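Local coordinates for S-adenosyl-L-methionine methyl transferase (Ruegeria pomeroyi DSS-3, PDB 3IHT), which binds S-adenosylmethionine and probably transfers its methyl group to an acceptor substrate, at residues Leu30-Val44 / Thr54-Glu66. Numbering follows the deposited sequence. Where two conformers were deposited one is given.
With SAM (S-adenosylmethionine), chain C.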
ATOM      1  N   LEU A  30      10.652  10.771   5.016  1.00 16.80           N
ATOM      2  CA  LEU A  30      11.987  10.165   4.912  1.00 17.00           C
ATOM      3  C   LEU A  30      12.958  10.963   4.067  1.00 17.09           C
ATOM      4  O   LEU A  30      14.109  11.129   4.450  1.00 17.42           O
ATOM      5  CB  LEU A  30      11.931   8.730   4.393  1.00 17.11           C
ATOM      6  CG  LEU A  30      11.330   7.772   5.422  1.00 17.44           C
ATOM      7  CD1 LEU A  30      11.110   6.375   4.806  1.00 19.80           C
ATOM      8  CD2 LEU A  30      12.178   7.657   6.696  1.00 18.60           C
ATOM      9  N   GLU A  31      12.512  11.481   2.924  1.00 16.69           N
ATOM     10  CA  GLU A  31      13.392  12.290   2.094  1.00 17.53           C
ATOM     11  C   GLU A  31      13.831  13.559   2.840  1.00 17.28           C
ATOM     12  O   GLU A  31      15.016  13.925   2.842  1.00 16.90           O
ATOM     13  CB  GLU A  31      12.744  12.585   0.737  1.00 17.75           C
ATOM     14  CG  GLU A  31      12.714  11.326  -0.169  1.00 18.82           C
ATOM     15  CD  GLU A  31      12.092  11.534  -1.522  1.00 18.49           C
ATOM     16  OE1 GLU A  31      11.933  12.692  -1.930  1.00 21.46           O
ATOM     17  OE2 GLU A  31      11.722  10.539  -2.183  1.00 19.28           O
ATOM     18  N   HIS A  32      12.887  14.163   3.547  1.00 16.54           N
ATOM     19  CA  HIS A  32      13.177  15.326   4.375  1.00 17.07           C
ATOM     20  C   HIS A  32      14.176  14.957   5.485  1.00 16.77           C
ATOM     21  O   HIS A  32      15.173  15.649   5.678  1.00 16.79           O
ATOM     22  CB  HIS A  32      11.875  15.877   4.974  1.00 17.56           C
ATOM     23  CG  HIS A  32      12.065  17.033   5.905  1.00 17.83           C
ATOM     24  ND1 HIS A  32      12.587  18.250   5.502  1.00 18.69           N
ATOM     25  CD2 HIS A  32      11.796  17.160   7.229  1.00 20.51           C
ATOM     26  CE1 HIS A  32      12.639  19.067   6.542  1.00 20.53           C
ATOM     27  NE2 HIS A  32      12.137  18.441   7.593  1.00 19.92           N
ATOM     28  N   ALA A  33      13.897  13.856   6.184  1.00 16.35           N
ATOM     29  CA  ALA A  33      14.726  13.420   7.316  1.00 16.76           C
ATOM     30  C   ALA A  33      16.159  13.064   6.882  1.00 16.86           C
ATOM     31  O   ALA A  33      17.120  13.424   7.571  1.00 16.85           O
ATOM     32  CB  ALA A  33      14.078  12.275   8.087  1.00 16.49           C
ATOM     33  N   ILE A  34      16.305  12.414   5.714  1.00 17.34           N
ATOM     34  CA  ILE A  34      17.626  12.104   5.173  1.00 17.49           C
ATOM     35  C   ILE A  34      18.412  13.403   4.918  1.00 18.02           C
ATOM     36  O   ILE A  34      19.575  13.546   5.327  1.00 18.25           O
ATOM     37  CB  ILE A  34      17.548  11.233   3.859  1.00 17.07           C
ATOM     38  CG1 ILE A  34      17.027   9.824   4.181  1.00 18.36           C
ATOM     39  CG2 ILE A  34      18.940  11.212   3.126  1.00 18.93           C
ATOM     40  CD1 ILE A  34      16.484   9.051   2.936  1.00 18.49           C
ATOM     41  N   ALA A  35      17.779  14.368   4.269  1.00 18.60           N
ATOM     42  CA  ALA A  35      18.424  15.654   3.995  1.00 19.06           C
ATOM     43  C   ALA A  35      18.847  16.379   5.271  1.00 19.13           C
ATOM     44  O   ALA A  35      19.969  16.931   5.369  1.00 19.42           O
ATOM     45  CB  ALA A  35      17.485  16.552   3.158  1.00 18.63           C
ATOM     46  N   GLN A  36      17.945  16.373   6.235  1.00 19.89           N
ATOM     47  CA  GLN A  36      18.137  17.047   7.517  1.00 20.27           C
ATOM     48  C   GLN A  36      19.199  16.382   8.383  1.00 20.08           C
ATOM     49  O   GLN A  36      19.666  17.005   9.340  1.00 20.98           O
ATOM     50  CB  GLN A  36      16.833  17.066   8.302  1.00 20.72           C
ATOM     51  CG  GLN A  36      15.814  18.029   7.745  1.00 23.09           C
ATOM     52  CD  GLN A  36      16.179  19.459   8.062  1.00 27.84           C
ATOM     53  OE1 GLN A  36      16.404  19.801   9.234  1.00 32.24           O
ATOM     54  NE2 GLN A  36      16.268  20.299   7.033  1.00 26.38           N
ATOM     55  N   THR A  37      19.578  15.154   8.052  1.00 18.23           N
ATOM     56  CA  THR A  37      20.616  14.417   8.790  1.00 17.86           C
ATOM     57  C   THR A  37      21.868  14.099   7.970  1.00 18.47           C
ATOM     58  O   THR A  37      22.694  13.278   8.391  1.00 18.09           O
ATOM     59  CB  THR A  37      20.049  13.111   9.404  1.00 16.38           C
ATOM     60  OG1 THR A  37      19.488  12.285   8.388  1.00 14.93           O
ATOM     61  CG2 THR A  37      18.964  13.450  10.480  1.00 15.47           C
ATOM     62  N   ALA A  38      22.001  14.743   6.813  1.00 18.89           N
ATOM     63  CA  ALA A  38      23.085  14.448   5.873  1.00 19.41           C
ATOM     64  C   ALA A  38      24.476  14.815   6.462  1.00 19.70           C
ATOM     65  O   ALA A  38      25.501  14.301   6.014  1.00 20.27           O
ATOM     66  CB  ALA A  38      22.855  15.190   4.547  1.00 19.91           C
ATOM     67  N   GLY A  39      24.529  15.689   7.458  1.00 19.07           N
ATOM     68  CA  GLY A  39      25.811  15.972   8.128  1.00 19.41           C
ATOM     69  C   GLY A  39      26.224  14.957   9.206  1.00 19.00           C
ATOM     70  O   GLY A  39      27.278  15.117   9.857  1.00 17.52           O
ATOM     71  N   LEU A  40      25.399  13.928   9.424  1.00 18.24           N
ATOM     72  CA  LEU A  40      25.697  12.875  10.405  1.00 18.23           C
ATOM     73  C   LEU A  40      26.159  11.618   9.658  1.00 18.75           C
ATOM     74  O   LEU A  40      25.731  11.393   8.527  1.00 18.87           O
ATOM     75  CB  LEU A  40      24.457  12.558  11.245  1.00 17.99           C
ATOM     76  CG  LEU A  40      23.845  13.737  12.012  1.00 17.75           C
ATOM     77  CD1 LEU A  40      22.586  13.284  12.792  1.00 17.81           C
ATOM     78  CD2 LEU A  40      24.887  14.406  12.958  1.00 16.41           C
ATOM     79  N   SER A  41      27.039  10.828  10.263  1.00 18.01           N
ATOM     80  CA  SER A  41      27.573   9.659   9.571  1.00 18.91           C
ATOM     81  C   SER A  41      27.161   8.337  10.191  1.00 18.77           C
ATOM     82  O   SER A  41      27.474   7.293   9.645  1.00 18.00           O
ATOM     83  CB  SER A  41      29.087   9.727   9.456  1.00 18.88           C
ATOM     84  OG  SER A  41      29.670   9.681  10.723  1.00 21.59           O
ATOM     85  N   GLY A  42      26.483   8.386  11.329  1.00 18.76           N
ATOM     86  CA  GLY A  42      25.954   7.181  11.947  1.00 17.95           C
ATOM     87  C   GLY A  42      24.835   6.556  11.126  1.00 17.31           C
ATOM     88  O   GLY A  42      24.263   7.190  10.224  1.00 16.66           O
ATOM     89  N   PRO A  43      24.500   5.300  11.432  1.00 17.04           N
ATOM     90  CA  PRO A  43      23.579   4.570  10.557  1.00 18.01           C
ATOM     91  C   PRO A  43      22.117   4.980  10.625  1.00 17.36           C
ATOM     92  O   PRO A  43      21.667   5.662  11.541  1.00 16.48           O
ATOM     93  CB  PRO A  43      23.719   3.113  11.030  1.00 18.91           C
ATOM     94  CG  PRO A  43      24.113   3.205  12.406  1.00 19.72           C
ATOM     95  CD  PRO A  43      25.027   4.437  12.493  1.00 17.80           C
ATOM     96  N   VAL A  44      21.406   4.549   9.602  1.00 16.74           N
ATOM     97  CA  VAL A  44      19.963   4.612   9.525  1.00 16.50           C
ATOM     98  C   VAL A  44      19.433   3.266   9.994  1.00 16.10           C
ATOM     99  O   VAL A  44      19.934   2.216   9.578  1.00 16.48           O
ATOM    100  CB  VAL A  44      19.519   4.884   8.094  1.00 16.66           C
ATOM    101  CG1 VAL A  44      17.993   4.847   7.979  1.00 15.99           C
ATOM    102  CG2 VAL A  44      20.179   6.211   7.550  1.00 17.10           C
ATOM    103  N   THR A  54       9.853   0.726   1.813  1.00 16.50           N
ATOM    104  CA  THR A  54      10.551   1.883   2.376  0.50 15.64           C
ATOM    105  C   THR A  54      12.028   1.567   2.468  1.00 16.61           C
ATOM    106  O   THR A  54      12.829   2.469   2.298  1.00 16.68           O
ATOM    107  CB  THR A  54      10.053   2.442   3.763  0.50 14.40           C
ATOM    108  OG1 THR A  54       9.915   1.381   4.721  0.50  9.97           O
ATOM    109  CG2 THR A  54       8.714   3.261   3.592  0.50 11.74           C
ATOM    110  N   TYR A  55      12.389   0.319   2.743  1.00 16.47           N
ATOM    111  CA  TYR A  55      13.808  -0.050   2.741  1.00 16.52           C
ATOM    112  C   TYR A  55      14.425   0.212   1.344  1.00 15.41           C
ATOM    113  O   TYR A  55      15.504   0.789   1.228  1.00 15.74           O
ATOM    114  CB  TYR A  55      14.001  -1.488   3.172  1.00 16.79           C
ATOM    115  CG  TYR A  55      15.457  -1.927   3.043  1.00 16.42           C
ATOM    116  CD1 TYR A  55      16.484  -1.306   3.770  1.00 16.95           C
ATOM    117  CD2 TYR A  55      15.776  -3.000   2.243  1.00 18.77           C
ATOM    118  CE1 TYR A  55      17.853  -1.707   3.613  1.00 15.85           C
ATOM    119  CE2 TYR A  55      17.121  -3.430   2.063  1.00 19.20           C
ATOM    120  CZ  TYR A  55      18.149  -2.785   2.770  1.00 17.40           C
ATOM    121  OH  TYR A  55      19.456  -3.229   2.585  1.00 15.75           O
ATOM    122  N   HIS A  56      13.733  -0.194   0.307  1.00 16.01           N
ATOM    123  CA  HIS A  56      14.180   0.028  -1.065  1.00 15.87           C
ATOM    124  C   HIS A  56      14.361   1.516  -1.333  1.00 16.62           C
ATOM    125  O   HIS A  56      15.339   1.930  -1.955  1.00 16.19           O
ATOM    126  CB  HIS A  56      13.174  -0.560  -2.045  1.00 16.91           C
ATOM    127  CG  HIS A  56      13.669  -0.630  -3.469  1.00 16.95           C
ATOM    128  ND1 HIS A  56      13.433   0.366  -4.391  1.00 16.28           N
ATOM    129  CD2 HIS A  56      14.394  -1.575  -4.117  1.00 19.93           C
ATOM    130  CE1 HIS A  56      13.977   0.032  -5.552  1.00 17.61           C
ATOM    131  NE2 HIS A  56      14.574  -1.140  -5.408  1.00 16.54           N
ATOM    132  N   HIS A  57      13.410   2.313  -0.843  1.00 16.43           N
ATOM    133  CA  HIS A  57      13.468   3.771  -0.983  1.00 16.45           C
ATOM    134  C   HIS A  57      14.689   4.347  -0.261  1.00 16.23           C
ATOM    135  O   HIS A  57      15.413   5.183  -0.824  1.00 16.98           O
ATOM    136  CB  HIS A  57      12.178   4.414  -0.444  1.00 16.57           C
ATOM    137  CG  HIS A  57      11.945   5.791  -0.971  1.00 16.70           C
ATOM    138  ND1 HIS A  57      11.471   6.014  -2.251  1.00 16.31           N
ATOM    139  CD2 HIS A  57      12.169   7.011  -0.424  1.00 17.06           C
ATOM    140  CE1 HIS A  57      11.371   7.318  -2.446  1.00 19.70           C
ATOM    141  NE2 HIS A  57      11.806   7.945  -1.364  1.00 17.63           N
ATOM    142  N   LEU A  58      14.935   3.892   0.965  1.00 15.70           N
ATOM    143  CA  LEU A  58      16.098   4.321   1.724  1.00 16.87           C
ATOM    144  C   LEU A  58      17.395   3.982   0.991  1.00 17.48           C
ATOM    145  O   LEU A  58      18.307   4.807   0.927  1.00 17.86           O
ATOM    146  CB  LEU A  58      16.127   3.698   3.126  1.00 16.82           C
ATOM    147  CG  LEU A  58      15.064   4.203   4.128  1.00 18.07           C
ATOM    148  CD1 LEU A  58      15.093   3.331   5.409  1.00 20.48           C
ATOM    149  CD2 LEU A  58      15.280   5.662   4.467  1.00 18.65           C
ATOM    150  N   ARG A  59      17.467   2.773   0.442  1.00 18.25           N
ATOM    151  CA  ARG A  59      18.666   2.351  -0.286  0.50 18.94           C
ATOM    152  C   ARG A  59      18.950   3.289  -1.462  1.00 19.80           C
ATOM    153  O   ARG A  59      20.106   3.542  -1.781  1.00 20.29           O
ATOM    154  CB  ARG A  59      18.544   0.905  -0.777  0.50 18.69           C
ATOM    155  CG  ARG A  59      18.504  -0.154   0.313  0.50 18.56           C
ATOM    156  CD  ARG A  59      18.543  -1.556  -0.298  0.50 19.62           C
ATOM    157  NE  ARG A  59      19.648  -1.728  -1.253  0.50 21.63           N
ATOM    158  CZ  ARG A  59      20.807  -2.315  -0.979  0.50 19.69           C
ATOM    159  NH1 ARG A  59      21.027  -2.830   0.215  0.50 18.86           N
ATOM    160  NH2 ARG A  59      21.740  -2.417  -1.923  0.50 19.32           N
ATOM    161  N   GLN A  60      17.906   3.798  -2.114  1.00 19.70           N
ATOM    162  CA  GLN A  60      18.051   4.708  -3.247  0.50 20.40           C
ATOM    163  C   GLN A  60      18.479   6.128  -2.815  1.00 20.54           C
ATOM    164  O   GLN A  60      19.222   6.814  -3.535  1.00 22.04           O
ATOM    165  CB  GLN A  60      16.735   4.762  -4.042  0.50 20.17           C
ATOM    166  CG  GLN A  60      16.788   5.560  -5.339  0.50 21.72           C
ATOM    167  CD  GLN A  60      15.598   5.283  -6.267  0.50 21.65           C
ATOM    168  OE1 GLN A  60      15.208   4.135  -6.476  0.50 24.00           O
ATOM    169  NE2 GLN A  60      15.062   6.330  -6.853  0.50 19.34           N
ATOM    170  N   HIS A  61      17.998   6.581  -1.651  1.00 18.73           N
ATOM    171  CA  HIS A  61      18.166   7.966  -1.209  1.00 19.44           C
ATOM    172  C   HIS A  61      19.257   8.241  -0.163  1.00 20.41           C
ATOM    173  O   HIS A  61      19.719   9.360  -0.037  1.00 20.23           O
ATOM    174  CB  HIS A  61      16.810   8.508  -0.720  1.00 18.57           C
ATOM    175  CG  HIS A  61      15.861   8.759  -1.841  1.00 20.06           C
ATOM    176  ND1 HIS A  61      15.692  10.007  -2.406  1.00 21.03           N
ATOM    177  CD2 HIS A  61      15.068   7.914  -2.541  1.00 19.22           C
ATOM    178  CE1 HIS A  61      14.840   9.910  -3.416  1.00 22.14           C
ATOM    179  NE2 HIS A  61      14.448   8.652  -3.515  1.00 18.73           N
ATOM    180  N   VAL A  62      19.657   7.227   0.590  1.00 21.10           N
ATOM    181  CA  VAL A  62      20.692   7.400   1.583  1.00 21.53           C
ATOM    182  C   VAL A  62      22.050   7.236   0.922  1.00 23.30           C
ATOM    183  O   VAL A  62      22.316   6.210   0.298  1.00 24.47           O
ATOM    184  CB  VAL A  62      20.533   6.385   2.715  1.00 21.40           C
ATOM    185  CG1 VAL A  62      21.731   6.405   3.677  1.00 19.99           C
ATOM    186  CG2 VAL A  62      19.236   6.664   3.457  1.00 21.04           C
ATOM    187  N   GLN A  63      22.905   8.227   1.127  1.00 25.09           N
ATOM    188  CA  GLN A  63      24.275   8.212   0.602  0.50 26.06           C
ATOM    189  C   GLN A  63      25.256   8.332   1.767  1.00 25.58           C
ATOM    190  O   GLN A  63      25.064   9.143   2.662  1.00 27.44           O
ATOM    191  CB  GLN A  63      24.481   9.381  -0.367  0.50 26.68           C
ATOM    192  CG  GLN A  63      23.396   9.528  -1.448  0.50 27.76           C
ATOM    193  CD  GLN A  63      23.264   8.295  -2.295  0.50 27.27           C
ATOM    194  OE1 GLN A  63      24.220   7.549  -2.455  0.50 29.15           O
ATOM    195  NE2 GLN A  63      22.070   8.055  -2.822  0.50 26.77           N
ATOM    196  N   GLY A  64      26.280   7.488   1.790  1.00 24.38           N
ATOM    197  CA  GLY A  64      27.348   7.618   2.789  1.00 23.33           C
ATOM    198  C   GLY A  64      27.038   7.215   4.230  1.00 22.71           C
ATOM    199  O   GLY A  64      27.777   7.599   5.161  1.00 23.34           O
ATOM    200  N   ARG A  65      25.951   6.462   4.406  1.00 20.44           N
ATOM    201  CA  ARG A  65      25.555   5.876   5.690  1.00 19.35           C
ATOM    202  C   ARG A  65      25.071   4.458   5.442  1.00 18.31           C
ATOM    203  O   ARG A  65      24.522   4.156   4.380  1.00 18.71           O
ATOM    204  CB  ARG A  65      24.413   6.679   6.315  1.00 19.22           C
ATOM    205  CG  ARG A  65      24.848   7.990   6.897  1.00 18.81           C
ATOM    206  CD  ARG A  65      23.651   8.734   7.501  1.00 18.85           C
ATOM    207  NE  ARG A  65      23.000   9.609   6.524  1.00 17.64           N
ATOM    208  CZ  ARG A  65      21.908  10.306   6.780  1.00 17.87           C
ATOM    209  NH1 ARG A  65      21.310  10.178   7.950  1.00 19.58           N
ATOM    210  NH2 ARG A  65      21.400  11.125   5.855  1.00 19.32           N
ATOM    211  N   GLU A  66      25.282   3.602   6.432  1.00 18.35           N
ATOM    212  CA  GLU A  66      24.807   2.219   6.424  0.50 18.43           C
ATOM    213  C   GLU A  66      23.338   2.222   6.799  1.00 18.08           C
ATOM    214  O   GLU A  66      22.890   3.133   7.522  1.00 18.08           O
ATOM    215  CB  GLU A  66      25.587   1.355   7.445  0.50 18.60           C
ATOM    216  CG  GLU A  66      27.108   1.403   7.322  0.50 20.55           C
ATOM    217  CD  GLU A  66      27.828   0.241   8.030  0.50 22.65           C
ATOM    218  OE1 GLU A  66      27.776   0.149   9.276  0.50 23.64           O
ATOM    219  OE2 GLU A  66      28.485  -0.565   7.327  0.50 23.59           O
TER
HETATM  220  N   SAM C 200       7.780  -0.233   5.891  1.00 22.92           N
HETATM  221  CA  SAM C 200       7.587  -1.545   5.186  1.00 22.42           C
HETATM  222  C   SAM C 200       7.486  -1.350   3.654  1.00 22.09           C
HETATM  223  O   SAM C 200       7.269  -2.312   2.877  1.00 20.79           O
HETATM  224  OXT SAM C 200       7.518  -0.186   3.188  1.00 22.28           O
HETATM  225  CB  SAM C 200       6.393  -2.343   5.750  1.00 22.44           C
HETATM  226  CG  SAM C 200       6.599  -2.907   7.174  1.00 22.24           C
HETATM  227  SD  SAM C 200       5.197  -3.958   7.763  1.00 17.48           S
HETATM  228  CE  SAM C 200       3.915  -2.665   7.837  1.00 27.12           C
HETATM  229  C5' SAM C 200       5.694  -4.147   9.530  1.00 26.02           C
HETATM  230  C4' SAM C 200       6.902  -5.037   9.785  1.00 26.28           C
HETATM  231  O4' SAM C 200       7.318  -4.854  11.155  1.00 26.05           O
HETATM  232  C3' SAM C 200       6.638  -6.535   9.599  1.00 25.67           C
HETATM  233  O3' SAM C 200       7.572  -7.140   8.704  1.00 26.14           O
HETATM  234  C2' SAM C 200       6.713  -7.119  11.007  1.00 25.41           C
HETATM  235  O2' SAM C 200       7.152  -8.485  11.139  1.00 23.79           O
HETATM  236  C1' SAM C 200       7.661  -6.137  11.678  1.00 25.64           C
HETATM  237  N9  SAM C 200       7.538  -6.150  13.159  1.00 26.66           N
HETATM  238  C8  SAM C 200       6.414  -5.830  13.899  1.00 28.25           C
HETATM  239  N7  SAM C 200       6.711  -5.947  15.218  1.00 27.36           N
HETATM  240  C5  SAM C 200       8.001  -6.347  15.337  1.00 26.91           C
HETATM  241  C6  SAM C 200       8.800  -6.603  16.452  1.00 25.59           C
HETATM  242  N6  SAM C 200       8.312  -6.516  17.712  1.00 22.57           N
HETATM  243  N1  SAM C 200      10.117  -6.958  16.220  1.00 21.32           N
HETATM  244  C2  SAM C 200      10.650  -7.093  14.955  1.00 23.47           C
HETATM  245  N3  SAM C 200       9.838  -6.850  13.846  1.00 24.37           N
HETATM  246  C4  SAM C 200       8.544  -6.471  14.047  1.00 25.98           C
HETATM  247  O   HOH W   1      26.579   4.680   8.830  1.00 19.15           O
HETATM  248  O   HOH W   2      29.070   6.843   7.500  1.00 30.50           O
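Glu31 lays its carboxylate over one face of the His61 ring, the two planes 16° apart, and meets the His57 ring at its edge. His57 NE2 donates to the anti lone pair of Glu31 OE2 (2.7 Å), which lies almost in the ring plane, while His57 ND1 bonds Ser14 of the second subunit. The Arg65 guanidinium carries Thr37 O over one face and Ile34 O near its edge. Bent at chi3 (-90°), the arginine chain passes Gly42 O and brings NH1 to Thr37 OG1 at 2.8 Å and NH2 to Ile34 O at 3.1 Å; Ser108 also bonds NH1. Ile34 O also accepts from Thr37 N, which comes from the opposite face of its plane to Arg65 NH2, tying the arginine to the end of helix 15-36. Between these polar groups, Ile34 CD1 sits 3.7 Å from Val62 CG2 and 3.9 Å from Leu58 CD2, with Val44 packing on both of these residues. Val44 N donates to Glu66 O (2.9 Å) where strand 44-47 begins to run beside strand 67-71. Thr54 touches Leu30; its N donates to cofactor OXT, and OG1, also hydrogen-bonded to Glu46, accepts from cofactor N. Two helices packed beside parallel strands, with S-adenosylmethionine at the start of the second, are characteristic of the Rossmann-like methyltransferase fold.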